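Local coordinates for putative branched chain amino acid ABC transporter, periplasmic amino acid-binding protein (Brucella ovis, PDB 4XFK), which probably acts as the periplasmic binding component of an ABC transport system for branched-chain and other amino acids, at residues G253-G256 against A257-G261. The protein carries 1 engineered substitution. Sequence-based numbering, arbitrary orientation.
Sequences GNAG and AIAEG
Ala255, on the short helix 251-255, packs against Ala259 in the loop that follows. It contributes both its methyl group and its carbonyl O. Its CB points toward that loop, and Ala255 CB lies 3.7 Å from Ala259 CA. The two methyl groups meet as well, with Ala255 CB 3.9 Å from Ala259 CB. Ala255 O accepts a hydrogen bond from Ile258 N at 3.1 Å, and the bond is fairly straight (159°). Ser233 OG, from helix 223-235, is a second donor to this oxygen. Ile258 CG1 is turned between its own backbone N and carbonyl carbon (chi1 67°). This rotation brings Ile258 CG1 within 3.2 Å of Ala255 O, a tight approach. The Ile258 side chain also rests on Ala232 and Ser233.

Gly256 takes positive phi (49°), a backbone region open to glycine, and the chain turns away from the helix here. Gly256 O accepts a hydrogen bond from Ala259 N at 3.2 Å, along a more bent path. Ala259 CB lies 3.4 Å from Gly256 O.

Two overlapping beta turns result. Residues 255-258 form a type II' turn with Gly256 at its second position, and residues 256-259 form a type I turn. Together they reverse the chain after helix 251-255 and lead it to strand 263-266, a helix-to-strand connection in a lobe of the periplasmic binding protein fold.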
# COMPACT_ATOMS: atom_id res chain seq x y z
N GLY A 253 -11.80 11.32 12.56
CA GLY A 253 -12.99 12.12 12.77
C GLY A 253 -14.18 11.24 13.11
O GLY A 253 -14.93 11.51 14.04
N ASN A 254 -14.36 10.16 12.35
CA ASN A 254 -15.48 9.26 12.60
C ASN A 254 -15.37 8.52 13.93
O ASN A 254 -16.39 8.14 14.51
CB ASN A 254 -15.64 8.25 11.46
CG ASN A 254 -16.43 8.80 10.30
OD1 ASN A 254 -16.66 10.01 10.19
ND2 ASN A 254 -16.85 7.91 9.41
N ALA A 255 -14.15 8.31 14.40
CA ALA A 255 -13.92 7.66 15.68
C ALA A 255 -14.51 8.44 16.84
O ALA A 255 -14.90 7.86 17.85
CB ALA A 255 -12.42 7.43 15.91
N GLY A 256 -14.55 9.77 16.69
CA GLY A 256 -15.10 10.63 17.72
C GLY A 256 -14.52 10.32 19.09
O GLY A 256 -13.30 10.28 19.27
N ALA A 257 -15.41 10.03 20.03
CA ALA A 257 -15.06 9.85 21.44
C ALA A 257 -14.14 8.66 21.73
O ALA A 257 -13.52 8.60 22.79
CB ALA A 257 -16.33 9.76 22.29
N ILE A 258 -14.05 7.70 20.80
CA ILE A 258 -13.21 6.52 21.05
C ILE A 258 -11.89 6.56 20.28
O ILE A 258 -11.22 5.54 20.13
CB ILE A 258 -13.94 5.18 20.73
CG1 ILE A 258 -14.22 5.04 19.23
CG2 ILE A 258 -15.22 5.05 21.54
CD1 ILE A 258 -14.58 3.61 18.81
N ALA A 259 -11.50 7.75 19.83
CA ALA A 259 -10.32 7.88 18.96
C ALA A 259 -9.02 7.37 19.58
O ALA A 259 -8.21 6.74 18.89
CB ALA A 259 -10.16 9.33 18.51
N GLU A 260 -8.79 7.66 20.86
CA GLU A 260 -7.51 7.35 21.50
C GLU A 260 -7.18 5.85 21.44
O GLU A 260 -8.02 5.01 21.73
CB GLU A 260 -7.51 7.83 22.95
CG GLU A 260 -6.19 7.63 23.69
CD GLU A 260 -6.25 8.01 25.17
OE1 GLU A 260 -7.34 8.40 25.64
OE2 GLU A 260 -5.21 7.92 25.85
N GLY A 261 -5.95 5.54 21.03
CA GLY A 261 -5.41 4.22 21.27
C GLY A 261 -5.53 3.19 20.17
O GLY A 261 -5.03 2.07 20.31